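Local coordinates for TIR-NB-LRR type resistance protein RPV1 (PDB 5KU7) that belongs to the TIR-NB-LRR class of plant disease-resistance proteins and carries a TIR domain, a module used in immune signalling, at residues 26-31 with 38-43; 95-100 with 163-168. All blocks are in the same frame, centred on the assembly; numbering follows the deposited sequence.

In the fold
Interactions 1 and 2 form in series along the chain, neither enclosing the other, within one TIR domain built on a parallel sheet. From the N terminus, the chain runs up strand 8-14 and into helix 23-33; interaction 1 then brings 26-31 against 38-43, with six residues between, at an outermost strand of the sheet. Interaction 2 comes later and spans much more chain: segment 95-100 is met by segment 163-168 after 62 intervening residues. Leu27 packs on Ile99 of the strand and Leu31 on Ile165 of the other helix, so that the two contacts share one apolar layer.

Interaction 1: residues 26-31 with 38-43; sequences HLYSAL and TFRDDR
Tyr28 carries this contact, its ring being met by Arg40 over one face and by Thr38 at the edge, a compact example of one aromatic side chain serving both a cation and a carbonyl oxygen. Arg40 touches the face twice. Its CB packs on Tyr28 CD1 at 3.4 Å, and the chain then bends at chi2 and chi3, bringing the guanidinium over the other half of the same face, where NH1 comes to 3.2 Å from Tyr28 CE2. The resulting cation-pi pair is off-centre: Arg40 CZ stands 4.2 Å from the centroid of the Tyr28 ring, 33° off its normal, and the two planes are tilted by 40°. In the plane of the ring, Thr38 O lies 3.5 Å from Tyr28 CE1, while the Thr38 methyl CG2 rests 3.8 Å from Tyr28 CD1. The other branch of the threonine, OG1, crosses to the helix and meets Leu31 CB at 3.5 Å. With CG anti to the backbone N (chi1 173°), Tyr28 reaches toward outermost strand 38-39, packing on it the helix of a beta-alpha-beta crossover that starts from strand 8-14.

Asp25, one turn before Tyr28, forms a salt bridge with Arg40 NH2, and Thr38 OG1 is hydrogen-bonded to Ile36 O; Tyr153 of the second subunit also packs on Arg40. Farther along, Asp41 forms an Asx turn, OD1 to Arg43 N at 3.3 Å, and Asp41 O accepts a hydrogen bond from NH1 of Arg20, a malonic acid pocket residue.

Charge and shape thus work together here: the guanidinium is shared between a carboxylate and an aromatic face, both supplied by helix 23-33, which should fix its position and probably balances part of its positive charge at a subunit boundary.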
ATOM      1  N   HIS A  26      -5.744   0.391   1.939  1.00 32.35           N
ATOM      2  CA  HIS A  26      -5.318  -0.780   2.737  1.00 28.38           C
ATOM      3  C   HIS A  26      -5.743  -0.611   4.205  1.00 28.39           C
ATOM      4  O   HIS A  26      -6.164  -1.575   4.858  1.00 28.99           O
ATOM      5  CB  HIS A  26      -3.791  -1.000   2.648  1.00 29.07           C
ATOM      6  CG  HIS A  26      -3.310  -1.363   1.271  1.00 29.50           C
ATOM      7  ND1 HIS A  26      -3.767  -2.472   0.585  1.00 30.38           N
ATOM      8  CD2 HIS A  26      -2.421  -0.756   0.450  1.00 29.62           C
ATOM      9  CE1 HIS A  26      -3.181  -2.531  -0.598  1.00 30.67           C
ATOM     10  NE2 HIS A  26      -2.366  -1.498  -0.705  1.00 30.35           N
ATOM     11  N   LEU A  27      -5.649   0.615   4.717  1.00 27.97           N
ATOM     12  CA  LEU A  27      -6.117   0.918   6.078  1.00 31.49           C
ATOM     13  C   LEU A  27      -7.624   0.697   6.206  1.00 35.37           C
ATOM     14  O   LEU A  27      -8.130   0.072   7.160  1.00 34.43           O
ATOM     15  CB  LEU A  27      -5.774   2.370   6.458  1.00 28.61           C
ATOM     16  CG  LEU A  27      -6.224   2.854   7.841  1.00 33.60           C
ATOM     17  CD1 LEU A  27      -5.533   2.061   8.933  1.00 29.62           C
ATOM     18  CD2 LEU A  27      -5.921   4.333   8.014  1.00 30.38           C
ATOM     19  N   TYR A  28      -8.333   1.251   5.233  1.00 31.97           N
ATOM     20  CA  TYR A  28      -9.773   1.142   5.145  1.00 27.59           C
ATOM     21  C   TYR A  28     -10.208  -0.311   5.166  1.00 28.16           C
ATOM     22  O   TYR A  28     -11.122  -0.704   5.889  1.00 30.37           O
ATOM     23  CB  TYR A  28     -10.260   1.836   3.863  1.00 32.08           C
ATOM     24  CG  TYR A  28     -11.724   1.630   3.580  1.00 37.91           C
ATOM     25  CD1 TYR A  28     -12.694   2.165   4.430  1.00 40.38           C
ATOM     26  CD2 TYR A  28     -12.145   0.885   2.479  1.00 35.68           C
ATOM     27  CE1 TYR A  28     -14.049   1.989   4.182  1.00 41.06           C
ATOM     28  CE2 TYR A  28     -13.514   0.705   2.219  1.00 43.24           C
ATOM     29  CZ  TYR A  28     -14.458   1.260   3.083  1.00 43.98           C
ATOM     30  OH  TYR A  28     -15.812   1.101   2.864  1.00 45.16           O
ATOM     31  N   SER A  29      -9.557  -1.109   4.338  1.00 28.28           N
ATOM     32  CA  SER A  29      -9.916  -2.510   4.245  1.00 31.60           C
ATOM     33  C   SER A  29      -9.588  -3.223   5.558  1.00 33.08           C
ATOM     34  O   SER A  29     -10.378  -4.037   6.032  1.00 31.26           O
ATOM     35  CB  SER A  29      -9.184  -3.156   3.070  1.00 38.14           C
ATOM     36  OG  SER A  29      -9.462  -4.538   2.994  1.00 51.23           O
ATOM     37  N   ALA A  30      -8.439  -2.894   6.160  1.00 31.40           N
ATOM     38  CA  ALA A  30      -8.048  -3.507   7.439  1.00 30.92           C
ATOM     39  C   ALA A  30      -9.059  -3.190   8.539  1.00 32.11           C
ATOM     40  O   ALA A  30      -9.384  -4.053   9.354  1.00 34.84           O
ATOM     41  CB  ALA A  30      -6.656  -3.046   7.853  1.00 31.09           C
ATOM     42  N   LEU A  31      -9.558  -1.950   8.566  1.00 32.73           N
ATOM     43  CA  LEU A  31     -10.541  -1.556   9.587  1.00 31.69           C
ATOM     44  C   LEU A  31     -11.801  -2.396   9.451  1.00 32.79           C
ATOM     45  O   LEU A  31     -12.359  -2.867  10.442  1.00 32.54           O
ATOM     46  CB  LEU A  31     -10.882  -0.069   9.480  1.00 33.23           C
ATOM     47  CG  LEU A  31      -9.729   0.879   9.833  1.00 31.11           C
ATOM     48  CD1 LEU A  31     -10.061   2.260   9.311  1.00 29.43           C
ATOM     49  CD2 LEU A  31      -9.473   0.916  11.353  1.00 35.01           C
ATOM     50  N   THR A  38     -16.515   1.920   8.810  1.00 35.77           N
ATOM     51  CA  THR A  38     -15.717   3.075   8.437  1.00 31.07           C
ATOM     52  C   THR A  38     -16.273   3.824   7.255  1.00 36.77           C
ATOM     53  O   THR A  38     -16.649   3.223   6.251  1.00 32.25           O
ATOM     54  CB  THR A  38     -14.283   2.635   8.110  1.00 30.47           C
ATOM     55  OG1 THR A  38     -13.750   1.986   9.265  1.00 32.40           O
ATOM     56  CG2 THR A  38     -13.396   3.827   7.732  1.00 29.82           C
ATOM     57  N   PHE A  39     -16.322   5.147   7.372  1.00 44.50           N
ATOM     58  CA  PHE A  39     -16.719   5.966   6.235  1.00 37.73           C
ATOM     59  C   PHE A  39     -15.491   6.438   5.498  1.00 35.08           C
ATOM     60  O   PHE A  39     -14.666   7.172   6.045  1.00 35.65           O
ATOM     61  CB  PHE A  39     -17.561   7.171   6.666  1.00 40.58           C
ATOM     62  CG  PHE A  39     -17.966   8.077   5.514  1.00 37.67           C
ATOM     63  CD1 PHE A  39     -17.059   8.988   4.972  1.00 35.63           C
ATOM     64  CD2 PHE A  39     -19.250   8.028   4.996  1.00 43.19           C
ATOM     65  CE1 PHE A  39     -17.414   9.809   3.922  1.00 41.85           C
ATOM     66  CE2 PHE A  39     -19.631   8.863   3.941  1.00 42.31           C
ATOM     67  CZ  PHE A  39     -18.716   9.751   3.406  1.00 41.77           C
ATOM     68  N   ARG A  40     -15.391   6.025   4.241  1.00 35.70           N
ATOM     69  CA  ARG A  40     -14.299   6.433   3.371  1.00 36.58           C
ATOM     70  C   ARG A  40     -14.849   7.001   2.080  1.00 34.34           C
ATOM     71  O   ARG A  40     -15.367   6.251   1.261  1.00 35.84           O
ATOM     72  CB  ARG A  40     -13.364   5.244   3.095  1.00 36.09           C
ATOM     73  CG  ARG A  40     -12.156   5.623   2.282  1.00 27.58           C
ATOM     74  CD  ARG A  40     -12.487   5.523   0.798  1.00 31.77           C
ATOM     75  NE  ARG A  40     -11.499   4.631   0.211  1.00 50.78           N
ATOM     76  CZ  ARG A  40     -11.720   3.378  -0.140  1.00 46.14           C
ATOM     77  NH1 ARG A  40     -12.929   2.852  -0.054  1.00 33.96           N
ATOM     78  NH2 ARG A  40     -10.719   2.664  -0.616  1.00 54.50           N
ATOM     79  N   ASP A  41     -14.721   8.319   1.899  1.00 35.83           N
ATOM     80  CA  ASP A  41     -15.414   9.020   0.808  1.00 37.05           C
ATOM     81  C   ASP A  41     -14.886   8.567  -0.543  1.00 40.21           C
ATOM     82  O   ASP A  41     -13.691   8.672  -0.810  1.00 35.21           O
ATOM     83  CB  ASP A  41     -15.269  10.546   0.935  1.00 31.77           C
ATOM     84  CG  ASP A  41     -16.052  11.311  -0.155  1.00 42.70           C
ATOM     85  OD1 ASP A  41     -17.131  10.838  -0.557  1.00 46.98           O
ATOM     86  OD2 ASP A  41     -15.611  12.390  -0.606  1.00 39.56           O
ATOM     87  N   ASP A  42     -15.777   8.080  -1.396  1.00 39.05           N
ATOM     88  CA  ASP A  42     -15.377   7.656  -2.726  1.00 41.11           C
ATOM     89  C   ASP A  42     -16.273   8.262  -3.801  1.00 39.27           C
ATOM     90  O   ASP A  42     -16.228   7.828  -4.947  1.00 42.15           O
ATOM     91  CB  ASP A  42     -15.385   6.118  -2.850  1.00 46.75           C
ATOM     92  CG  ASP A  42     -16.774   5.496  -2.617  1.00 52.41           C
ATOM     93  OD1 ASP A  42     -17.785   6.227  -2.545  1.00 52.44           O
ATOM     94  OD2 ASP A  42     -16.861   4.253  -2.551  1.00 51.51           O
ATOM     95  N   ARG A  43     -17.045   9.285  -3.437  1.00 38.31           N
ATOM     96  CA  ARG A  43     -17.962   9.937  -4.365  1.00 40.89           C
ATOM     97  C   ARG A  43     -17.286  11.057  -5.134  1.00 43.57           C
ATOM     98  O   ARG A  43     -16.332  11.670  -4.665  1.00 36.89           O
ATOM     99  CB  ARG A  43     -19.200  10.509  -3.637  1.00 42.29           C
ATOM    100  CG  ARG A  43     -19.917   9.531  -2.726  1.00 43.47           C
ATOM    101  CD  ARG A  43     -20.414   8.329  -3.494  1.00 49.69           C
ATOM    102  NE  ARG A  43     -21.677   7.802  -2.975  1.00 62.65           N
ATOM    103  CZ  ARG A  43     -21.805   6.626  -2.366  1.00 64.59           C
ATOM    104  NH1 ARG A  43     -20.741   5.846  -2.200  1.00 66.36           N
ATOM    105  NH2 ARG A  43     -22.996   6.228  -1.930  1.00 59.57           N
TER

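Interaction 2: residues 95-100 with 163-168; sequences AVFPIF and NSIFRQ
With CG beside the backbone N and anti to the carbonyl carbon (chi1 -54°), Phe97 directs its ring off strand 95-101 toward helix 154-175, and Ile165, its CG1 at -70°, lays its branches over one face. CG1 sits above the plane, offset toward the rim, 4.2 Å from Phe97 CD1, and the second branch, CG2, approaches Phe97 CE1 at 4.1 Å. Around the ring, OE1 of Gln168 comes to the edge, near the ring plane and 3.5 Å from Phe97 CE2, with the rest of the amide displaced toward the side of Ile165; Gln168 CD is 3.7 Å from Phe97 CE2, and the ring and amide planes are 79° apart.

A bond within the helix steadies that amide. Gln168 NE2 donates to Ser164 OG, one turn back, at 3.0 Å, with the hydroxyl oxygen near the amide plane, which limits rotation of the amide and is consistent with OE1 sitting near the ring edge.

Trp146 of the neighbouring strand 146-148 touches both Phe97 and Ile165, and Leu169 adds a further helix side chain against the ring.

The aliphatic branches of Ile165 cover one face, while the polar Gln168 meets the rim, where the ring hydrogens carry slight positive charge; the contact joins helix to sheet mainly by apolar packing, with at most a weak electrostatic contribution from the amide.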
ATOM      1  N   ALA A  95     -13.720  10.780  19.165  1.00 49.82           N
ATOM      2  CA  ALA A  95     -12.322  10.366  19.311  1.00 45.10           C
ATOM      3  C   ALA A  95     -11.554  10.608  18.024  1.00 41.51           C
ATOM      4  O   ALA A  95     -12.131  10.581  16.939  1.00 43.62           O
ATOM      5  CB  ALA A  95     -12.223   8.898  19.720  1.00 44.69           C
ATOM      6  N   VAL A  96     -10.254  10.866  18.150  1.00 35.17           N
ATOM      7  CA  VAL A  96      -9.439  11.271  17.020  1.00 38.63           C
ATOM      8  C   VAL A  96      -8.096  10.558  17.040  1.00 46.04           C
ATOM      9  O   VAL A  96      -7.352  10.665  18.009  1.00 42.90           O
ATOM     10  CB  VAL A  96      -9.190  12.784  17.016  1.00 42.93           C
ATOM     11  CG1 VAL A  96      -8.319  13.160  15.832  1.00 41.12           C
ATOM     12  CG2 VAL A  96     -10.519  13.550  16.991  1.00 44.16           C
ATOM     13  N   PHE A  97      -7.780   9.866  15.954  1.00 44.30           N
ATOM     14  CA  PHE A  97      -6.567   9.054  15.861  1.00 38.53           C
ATOM     15  C   PHE A  97      -5.684   9.515  14.718  1.00 37.25           C
ATOM     16  O   PHE A  97      -5.980   9.237  13.570  1.00 39.77           O
ATOM     17  CB  PHE A  97      -6.926   7.593  15.652  1.00 34.34           C
ATOM     18  CG  PHE A  97      -7.857   7.056  16.685  1.00 37.70           C
ATOM     19  CD1 PHE A  97      -9.149   6.697  16.351  1.00 40.53           C
ATOM     20  CD2 PHE A  97      -7.431   6.883  17.990  1.00 38.18           C
ATOM     21  CE1 PHE A  97     -10.005   6.184  17.309  1.00 37.10           C
ATOM     22  CE2 PHE A  97      -8.276   6.372  18.943  1.00 41.11           C
ATOM     23  CZ  PHE A  97      -9.564   6.016  18.602  1.00 34.24           C
ATOM     24  N   PRO A  98      -4.623  10.267  15.023  1.00 40.14           N
ATOM     25  CA  PRO A  98      -3.844  10.792  13.896  1.00 34.95           C
ATOM     26  C   PRO A  98      -2.707   9.851  13.475  1.00 35.01           C
ATOM     27  O   PRO A  98      -1.995   9.278  14.315  1.00 38.78           O
ATOM     28  CB  PRO A  98      -3.300  12.117  14.437  1.00 36.68           C
ATOM     29  CG  PRO A  98      -3.164  11.880  15.946  1.00 37.40           C
ATOM     30  CD  PRO A  98      -4.205  10.834  16.326  1.00 37.96           C
ATOM     31  N   ILE A  99      -2.582   9.689  12.170  1.00 30.89           N
ATOM     32  CA  ILE A  99      -1.498   8.967  11.529  1.00 37.34           C
ATOM     33  C   ILE A  99      -0.670   9.948  10.741  1.00 36.93           C
ATOM     34  O   ILE A  99      -1.195  10.658   9.885  1.00 37.25           O
ATOM     35  CB  ILE A  99      -1.983   7.903  10.535  1.00 33.95           C
ATOM     36  CG1 ILE A  99      -2.814   6.850  11.240  1.00 31.54           C
ATOM     37  CG2 ILE A  99      -0.775   7.280   9.817  1.00 34.12           C
ATOM     38  CD1 ILE A  99      -3.574   5.988  10.285  1.00 26.45           C
ATOM     39  N   PHE A 100       0.618   9.987  11.026  1.00 39.89           N
ATOM     40  CA  PHE A 100       1.506  10.869  10.314  1.00 33.92           C
ATOM     41  C   PHE A 100       2.217  10.024   9.283  1.00 35.56           C
ATOM     42  O   PHE A 100       3.190   9.347   9.591  1.00 36.40           O
ATOM     43  CB  PHE A 100       2.448  11.562  11.294  1.00 33.70           C
ATOM     44  CG  PHE A 100       1.712  12.289  12.415  1.00 40.56           C
ATOM     45  CD1 PHE A 100       1.172  13.559  12.206  1.00 38.47           C
ATOM     46  CD2 PHE A 100       1.538  11.692  13.666  1.00 43.41           C
ATOM     47  CE1 PHE A 100       0.481  14.231  13.226  1.00 38.12           C
ATOM     48  CE2 PHE A 100       0.847  12.349  14.690  1.00 46.09           C
ATOM     49  CZ  PHE A 100       0.313  13.623  14.472  1.00 42.86           C
ATOM     50  N   ASN A 163      -5.341  -2.499  15.313  1.00 39.93           N
ATOM     51  CA  ASN A 163      -5.490  -3.261  16.555  1.00 36.13           C
ATOM     52  C   ASN A 163      -5.711  -2.336  17.732  1.00 34.53           C
ATOM     53  O   ASN A 163      -6.592  -2.559  18.558  1.00 31.08           O
ATOM     54  CB  ASN A 163      -4.253  -4.111  16.841  1.00 33.42           C
ATOM     55  CG  ASN A 163      -4.289  -5.448  16.151  1.00 37.71           C
ATOM     56  OD1 ASN A 163      -5.331  -5.876  15.655  1.00 46.54           O
ATOM     57  ND2 ASN A 163      -3.150  -6.133  16.136  1.00 41.14           N
ATOM     58  N   SER A 164      -4.893  -1.293  17.788  1.00 30.52           N
ATOM     59  CA  SER A 164      -5.010  -0.259  18.799  1.00 38.64           C
ATOM     60  C   SER A 164      -6.359   0.480  18.712  1.00 40.44           C
ATOM     61  O   SER A 164      -7.027   0.677  19.727  1.00 46.81           O
ATOM     62  CB  SER A 164      -3.845   0.723  18.655  1.00 35.90           C
ATOM     63  OG  SER A 164      -4.025   1.852  19.485  1.00 45.94           O
ATOM     64  N   ILE A 165      -6.782   0.826  17.496  1.00 37.79           N
ATOM     65  CA  ILE A 165      -8.066   1.508  17.295  1.00 35.87           C
ATOM     66  C   ILE A 165      -9.221   0.607  17.714  1.00 36.05           C
ATOM     67  O   ILE A 165     -10.194   1.059  18.331  1.00 37.01           O
ATOM     68  CB  ILE A 165      -8.252   1.951  15.821  1.00 33.44           C
ATOM     69  CG1 ILE A 165      -7.285   3.086  15.490  1.00 34.49           C
ATOM     70  CG2 ILE A 165      -9.681   2.437  15.557  1.00 28.25           C
ATOM     71  CD1 ILE A 165      -7.346   3.502  14.038  1.00 36.00           C
ATOM     72  N   PHE A 166      -9.117  -0.674  17.388  1.00 27.34           N
ATOM     73  CA  PHE A 166     -10.131  -1.614  17.833  1.00 28.68           C
ATOM     74  C   PHE A 166     -10.242  -1.662  19.361  1.00 37.52           C
ATOM     75  O   PHE A 166     -11.332  -1.487  19.893  1.00 41.09           O
ATOM     76  CB  PHE A 166      -9.858  -3.012  17.276  1.00 26.92           C
ATOM     77  CG  PHE A 166     -10.838  -4.056  17.764  1.00 30.67           C
ATOM     78  CD1 PHE A 166     -10.528  -4.869  18.849  1.00 37.05           C
ATOM     79  CD2 PHE A 166     -12.051  -4.237  17.136  1.00 27.73           C
ATOM     80  CE1 PHE A 166     -11.413  -5.844  19.291  1.00 35.99           C
ATOM     81  CE2 PHE A 166     -12.948  -5.206  17.581  1.00 32.04           C
ATOM     82  CZ  PHE A 166     -12.626  -6.008  18.662  1.00 35.29           C
ATOM     83  N   ARG A 167      -9.118  -1.865  20.055  1.00 39.16           N
ATOM     84  CA  ARG A 167      -9.129  -1.913  21.511  1.00 34.16           C
ATOM     85  C   ARG A 167      -9.687  -0.604  22.099  1.00 33.26           C
ATOM     86  O   ARG A 167     -10.470  -0.626  23.045  1.00 37.55           O
ATOM     87  CB  ARG A 167      -7.722  -2.182  22.083  1.00 34.90           C
ATOM     88  CG  ARG A 167      -7.762  -2.377  23.613  1.00 44.76           C
ATOM     89  CD  ARG A 167      -6.394  -2.402  24.305  1.00 57.89           C
ATOM     90  NE  ARG A 167      -5.757  -3.718  24.323  1.00 70.88           N
ATOM     91  CZ  ARG A 167      -4.958  -4.146  25.302  1.00 81.65           C
ATOM     92  NH1 ARG A 167      -4.713  -3.374  26.357  1.00 82.63           N
ATOM     93  NH2 ARG A 167      -4.412  -5.356  25.238  1.00 87.34           N
ATOM     94  N   GLN A 168      -9.298   0.537  21.534  1.00 33.06           N
ATOM     95  CA  GLN A 168      -9.729   1.814  22.097  1.00 35.74           C
ATOM     96  C   GLN A 168     -11.223   2.050  21.857  1.00 36.99           C
ATOM     97  O   GLN A 168     -11.929   2.481  22.768  1.00 37.78           O
ATOM     98  CB  GLN A 168      -8.918   2.980  21.522  1.00 33.99           C
ATOM     99  CG  GLN A 168      -7.444   2.951  21.891  1.00 40.54           C
ATOM    100  CD  GLN A 168      -6.704   4.204  21.485  1.00 41.45           C
ATOM    101  OE1 GLN A 168      -6.972   5.294  21.992  1.00 46.61           O
ATOM    102  NE2 GLN A 168      -5.736   4.049  20.586  1.00 37.45           N
TER